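PDB 2ZTB: crystal protein from Bacillus thuringiensis serovar dakota, which probably forms pores in the membranes of cancer cells it recognises, as a proteolytically activated toxin of the aerolysin-like, beta-pore-forming type. Local coordinates for residues 20-25 with 218-223; 61-66 with 118-123. All blocks are in the same frame, centred on the assembly; numbering follows the deposited sequence.

Contact 1: residues 20-25 with 218-223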
loop_
_atom_site.group_PDB
_atom_site.type_symbol
_atom_site.label_atom_id
_atom_site.label_comp_id
_atom_site.label_asym_id
_atom_site.label_seq_id
_atom_site.Cartn_x
_atom_site.Cartn_y
_atom_site.Cartn_z
ATOM N N PRO A 20 19.054 -6.624 19.952
ATOM C CA PRO A 20 20.272 -7.424 20.069
ATOM C C PRO A 20 20.542 -7.877 21.505
ATOM O O PRO A 20 21.081 -8.979 21.732
ATOM C CB PRO A 20 21.366 -6.463 19.584
ATOM C CG PRO A 20 20.625 -5.528 18.641
ATOM C CD PRO A 20 19.314 -5.308 19.322
ATOM N N GLU A 21 20.179 -7.038 22.468
ATOM C CA GLU A 21 20.424 -7.346 23.881
ATOM C C GLU A 21 19.554 -8.497 24.339
ATOM O O GLU A 21 19.978 -9.304 25.138
ATOM C CB GLU A 21 20.171 -6.122 24.769
ATOM C CG GLU A 21 21.196 -4.983 24.635
ATOM C CD GLU A 21 21.045 -4.129 23.352
ATOM O OE1 GLU A 21 19.947 -4.085 22.741
ATOM O OE2 GLU A 21 22.048 -3.479 22.964
ATOM N N SER A 22 18.329 -8.571 23.839
ATOM C CA SER A 22 17.420 -9.593 24.272
ATOM C C SER A 22 17.786 -10.929 23.636
ATOM O O SER A 22 17.576 -11.966 24.258
ATOM C CB SER A 22 15.966 -9.197 24.013
ATOM O OG SER A 22 15.598 -9.328 22.654
ATOM N N VAL A 23 18.341 -10.892 22.414
ATOM C CA VAL A 23 18.866 -12.067 21.699
ATOM C C VAL A 23 20.101 -12.603 22.421
ATOM O O VAL A 23 20.221 -13.803 22.683
ATOM C CB VAL A 23 19.185 -11.724 20.185
ATOM C CG1 VAL A 23 20.093 -12.788 19.502
ATOM C CG2 VAL A 23 17.897 -11.523 19.381
ATOM N N ARG A 24 21.019 -11.709 22.758
ATOM C CA ARG A 24 22.205 -12.088 23.500
ATOM C C ARG A 24 21.838 -12.772 24.835
ATOM O O ARG A 24 22.448 -13.783 25.218
ATOM C CB ARG A 24 23.086 -10.855 23.729
ATOM C CG ARG A 24 24.458 -11.169 24.259
ATOM C CD ARG A 24 25.131 -9.930 24.786
ATOM N NE ARG A 24 26.559 -10.159 24.967
ATOM C CZ ARG A 24 27.462 -9.201 25.171
ATOM N NH1 ARG A 24 27.095 -7.920 25.238
ATOM N NH2 ARG A 24 28.741 -9.525 25.312
ATOM N N SER A 25 20.830 -12.237 25.519
ATOM C CA SER A 25 20.392 -12.742 26.839
ATOM C C SER A 25 19.762 -14.130 26.734
ATOM O O SER A 25 19.919 -14.966 27.620
ATOM C CB SER A 25 19.411 -11.756 27.476
ATOM O OG SER A 25 18.869 -12.252 28.703
ATOM N N VAL A 218 15.492 -17.284 20.110
ATOM C CA VAL A 218 16.166 -16.085 20.637
ATOM C C VAL A 218 15.371 -14.769 20.451
ATOM O O VAL A 218 15.741 -13.725 21.014
ATOM C CB VAL A 218 17.622 -15.965 20.090
ATOM C CG1 VAL A 218 18.491 -17.171 20.581
ATOM C CG2 VAL A 218 17.645 -15.867 18.526
ATOM N N LEU A 219 14.278 -14.832 19.689
ATOM C CA LEU A 219 13.423 -13.672 19.446
ATOM C C LEU A 219 12.117 -13.854 20.198
ATOM O O LEU A 219 11.676 -14.984 20.417
ATOM C CB LEU A 219 13.140 -13.491 17.924
ATOM C CG LEU A 219 14.277 -13.091 16.954
ATOM C CD1 LEU A 219 13.838 -13.167 15.505
ATOM C CD2 LEU A 219 14.835 -11.701 17.227
ATOM N N ASN A 220 11.485 -12.737 20.567
ATOM C CA ASN A 220 10.232 -12.756 21.316
ATOM C C ASN A 220 9.047 -13.135 20.461
ATOM O O ASN A 220 8.007 -13.557 20.979
ATOM C CB ASN A 220 9.982 -11.410 21.989
ATOM C CG ASN A 220 10.963 -11.135 23.102
ATOM O OD1 ASN A 220 11.384 -12.051 23.829
ATOM N ND2 ASN A 220 11.338 -9.871 23.251
ATOM N N THR A 221 9.204 -12.967 19.154
ATOM C CA THR A 221 8.201 -13.386 18.185
ATOM C C THR A 221 8.914 -13.615 16.873
ATOM O O THR A 221 10.032 -13.147 16.691
ATOM C CB THR A 221 7.053 -12.325 17.964
ATOM O OG1 THR A 221 6.032 -12.931 17.155
ATOM C CG2 THR A 221 7.538 -11.098 17.217
ATOM N N THR A 222 8.265 -14.315 15.953
ATOM C CA THR A 222 8.839 -14.523 14.628
ATOM C C THR A 222 7.827 -14.207 13.534
ATOM O O THR A 222 8.005 -14.598 12.378
ATOM C CB THR A 222 9.358 -15.970 14.440
ATOM O OG1 THR A 222 8.305 -16.891 14.759
ATOM C CG2 THR A 222 10.589 -16.239 15.327
ATOM N N SER A 223 6.760 -13.502 13.896
ATOM C CA SER A 223 5.801 -13.066 12.898
ATOM C C SER A 223 5.326 -11.638 13.086
ATOM O O SER A 223 5.473 -11.054 14.155
ATOM C CB SER A 223 4.610 -14.029 12.819
ATOM O OG SER A 223 3.956 -14.117 14.056
HETATM O O HOH W 1 14.543 -11.741 22.341
#

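Contact 2: residues 61-66 with 118-123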
loop_
_atom_site.group_PDB
_atom_site.type_symbol
_atom_site.label_atom_id
_atom_site.label_comp_id
_atom_site.label_asym_id
_atom_site.label_seq_id
_atom_site.Cartn_x
_atom_site.Cartn_y
_atom_site.Cartn_z
ATOM N N CYS A 61 18.923 -15.996 7.887
ATOM C CA CYS A 61 17.641 -15.687 8.508
ATOM C C CYS A 61 16.877 -14.669 7.661
ATOM O O CYS A 61 17.407 -13.609 7.303
ATOM C CB CYS A 61 17.850 -15.182 9.940
ATOM S SG CYS A 61 16.358 -14.863 10.859
ATOM N N TYR A 62 15.630 -15.014 7.354
ATOM C CA TYR A 62 14.834 -14.287 6.377
ATOM C C TYR A 62 13.526 -13.829 6.968
ATOM O O TYR A 62 12.953 -14.502 7.817
ATOM C CB TYR A 62 14.522 -15.166 5.161
ATOM C CG TYR A 62 15.720 -15.813 4.512
ATOM C CD1 TYR A 62 16.131 -17.100 4.884
ATOM C CD2 TYR A 62 16.442 -15.155 3.519
ATOM C CE1 TYR A 62 17.233 -17.711 4.290
ATOM C CE2 TYR A 62 17.548 -15.766 2.909
ATOM C CZ TYR A 62 17.934 -17.036 3.302
ATOM O OH TYR A 62 19.025 -17.637 2.696
ATOM N N LYS A 63 13.085 -12.659 6.520
ATOM C CA LYS A 63 11.717 -12.192 6.682
ATOM C C LYS A 63 10.990 -12.402 5.341
ATOM O O LYS A 63 11.598 -12.320 4.264
ATOM C CB LYS A 63 11.692 -10.720 7.114
ATOM C CG LYS A 63 12.548 -9.765 6.277
ATOM C CD LYS A 63 12.233 -8.319 6.666
ATOM C CE LYS A 63 12.863 -7.314 5.733
ATOM N NZ LYS A 63 14.340 -7.145 5.833
ATOM N N ASN A 64 9.698 -12.712 5.430
ATOM C CA ASN A 64 8.892 -13.121 4.289
ATOM C C ASN A 64 7.545 -12.425 4.357
ATOM O O ASN A 64 7.002 -12.237 5.439
ATOM C CB ASN A 64 8.619 -14.632 4.307
ATOM C CG ASN A 64 9.878 -15.476 4.463
ATOM O OD1 ASN A 64 10.363 -15.708 5.579
ATOM N ND2 ASN A 64 10.394 -15.957 3.353
ATOM N N VAL A 65 7.002 -12.082 3.192
ATOM C CA VAL A 65 5.615 -11.651 3.070
ATOM C C VAL A 65 4.869 -12.817 2.435
ATOM O O VAL A 65 5.327 -13.396 1.452
ATOM C CB VAL A 65 5.480 -10.350 2.217
ATOM C CG1 VAL A 65 4.030 -9.873 2.149
ATOM C CG2 VAL A 65 6.381 -9.238 2.769
ATOM N N GLY A 66 3.744 -13.197 3.024
ATOM C CA GLY A 66 2.935 -14.275 2.470
ATOM C C GLY A 66 1.969 -13.725 1.432
ATOM O O GLY A 66 2.133 -12.606 0.928
ATOM N N THR A 118 4.519 -3.379 13.015
ATOM C CA THR A 118 5.672 -3.211 13.920
ATOM C C THR A 118 6.933 -2.586 13.281
ATOM O O THR A 118 7.969 -2.423 13.945
ATOM C CB THR A 118 6.071 -4.569 14.575
ATOM O OG1 THR A 118 6.326 -5.517 13.545
ATOM C CG2 THR A 118 4.977 -5.110 15.491
ATOM N N GLY A 119 6.860 -2.295 11.982
ATOM C CA GLY A 119 7.902 -1.525 11.294
ATOM C C GLY A 119 9.035 -2.311 10.663
ATOM O O GLY A 119 10.195 -1.935 10.779
ATOM N N PHE A 120 8.700 -3.414 10.019
ATOM C CA PHE A 120 9.630 -4.102 9.148
ATOM C C PHE A 120 10.148 -3.174 8.057
ATOM O O PHE A 120 9.479 -2.204 7.686
ATOM C CB PHE A 120 8.964 -5.327 8.525
ATOM C CG PHE A 120 8.761 -6.458 9.493
ATOM C CD1 PHE A 120 7.557 -6.596 10.173
ATOM C CD2 PHE A 120 9.789 -7.366 9.741
ATOM C CE1 PHE A 120 7.373 -7.650 11.085
ATOM C CE2 PHE A 120 9.621 -8.419 10.652
ATOM C CZ PHE A 120 8.409 -8.567 11.317
ATOM N N LYS A 121 11.355 -3.450 7.574
ATOM C CA LYS A 121 11.969 -2.621 6.542
ATOM C C LYS A 121 12.237 -3.468 5.305
ATOM O O LYS A 121 13.358 -3.872 5.059
ATOM C CB LYS A 121 13.269 -1.981 7.060
ATOM C CG LYS A 121 13.116 -1.208 8.367
ATOM C CD LYS A 121 14.422 -0.553 8.798
ATOM C CE LYS A 121 14.230 0.292 10.044
ATOM N NZ LYS A 121 13.841 -0.566 11.209
ATOM N N PHE A 122 11.188 -3.757 4.549
ATOM C CA PHE A 122 11.312 -4.461 3.273
ATOM C C PHE A 122 11.774 -3.570 2.146
ATOM O O PHE A 122 11.318 -2.435 2.004
ATOM C CB PHE A 122 10.000 -5.115 2.885
ATOM C CG PHE A 122 9.649 -6.303 3.727
ATOM C CD1 PHE A 122 8.855 -6.161 4.850
ATOM C CD2 PHE A 122 10.111 -7.573 3.383
ATOM C CE1 PHE A 122 8.516 -7.261 5.619
ATOM C CE2 PHE A 122 9.782 -8.681 4.152
ATOM C CZ PHE A 122 8.986 -8.522 5.280
ATOM N N THR A 123 12.681 -4.125 1.348
ATOM C CA THR A 123 13.314 -3.467 0.222
ATOM C C THR A 123 12.599 -3.827 -1.084
ATOM O O THR A 123 12.479 -2.988 -1.983
ATOM C CB THR A 123 14.820 -3.859 0.172
ATOM O OG1 THR A 123 15.559 -2.982 1.030
ATOM C CG2 THR A 123 15.408 -3.789 -1.235
#

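Contact 1: residues 20-25 with 218-223
The peptide group that follows V218 is the flat element between these segments, and V23 and S22 reach it from different sides. In an aerolysin-like fold, built mainly from long antiparallel strands, this joins the first turn of helix 20-31 to the loop between helix 215-218 and strand 223-247. Methyl CG2 of V23 lies 3.5 Å from V218 O and well below the plane of that peptide; the water that links it to S22 lies on the other side, only moderately tilted from the plane. The water donates to V218 O at 2.7 Å, and its other partner, S22 OG, is also 2.7 Å away from it. The second flat group, the carboxamide of N220, makes no stack: S22 OG stands tilted out of its plane, 4.3 Å from N220 ND2, too far for a hydrogen bond, and ND2 is instead bonded to S17 O.

The apolar half of the join is carried by V23. Its CG1 is anti to the backbone N (chi1 164°) and meets V218 CG2 at 4.1 Å, the two side chains crossing at a slant. The other branch, CG2, runs alongside L219; although L219 leaves the backbone pointing away from the helix, its CD2 methyl swings back to it. F195 of strand 168-199 touches V23, V218 and L219, which extends this apolar patch onto the sheet.

No direct hydrogen bond crosses between the segments, so the polar link depends on the water. S22 OG is further held by S19 N, one half of the reciprocal pattern of a capping box at the helix start. With chi1 at 76°, OG sits between the backbone N and carbonyl carbon of S22, within range of both S19 N and the water. The closest apolar approach is V23 CG2 to L219 CD2, 3.7 Å.

Contact 2: residues 61-66 with 118-123
F122 presents its ring to two aliphatic groups of strand 61-90, one on each face. K63 CD lies over the first, 3.7 Å from the F122 ring centroid and 22° off the normal; V65 CG2 lies over the opposite one, 3.9 Å from the same centroid and 20° off. These short, steep approaches make both CH-pi contacts, each displaced from the centre toward the CE2-CZ bond. The lysine chain and the phenylalanine run antiparallel, side by side, and CB and CG of K63 add to the packing along CE2 and CZ. K63 CD also comes within 4.0 Å of F120 CD2, at an oblique angle to that ring.

This lysine leaves the strand with CG between the backbone N and the carbonyl carbon (chi1 50°), runs extended over the ring, and bends at its last torsion. NZ is so far from the F122 centroid, 5.2 Å, that any cation-pi attraction is weak, and its 3.5 Å separation from K121 O does not count as a hydrogen bond. Its strong partners are E6 and E12, both in salt bridges, and Y7 O.

Segment 118-123 lies in the connection between long strand 96-116 and the hairpin of strands 126-132 and 136-142, whose position resembles that of the membrane-inserting hairpin in aerolysin-like toxins.

Further out, strand 4-7 pairs with strand 61-90 through backbone bonds of K63 with E6 and V65 with I4. I4 and E6 also touch F122, as does I189 of strand 168-199. E6 OE1, besides meeting K63 NZ, accepts a hydrogen bond from T123 N, and E12 OE1 accepts one from K121 N.

Overall arrangement
From the N terminus, the chain passes strand 4-7, then enters helix 20-31, whose first turn is half of contact 1. Strand 61-90 opens contact 2, and segment 118-123 closes it after 51 intervening residues. Only after the hairpin 126-142 and long strand 168-199 does the chain reach 218-223 and close contact 1, with 192 residues between. Contact 2 is therefore nested inside contact 1, without crossing; their centres are 16 Å apart. Contact 1 joins the start of helix 20-31 to the loop before strand 223-247; contact 2 joins the start of strand 61-90 to the loop leading to the hairpin. Strand 168-199 borders both, through F195 at contact 1 and A187 and I189 at contact 2.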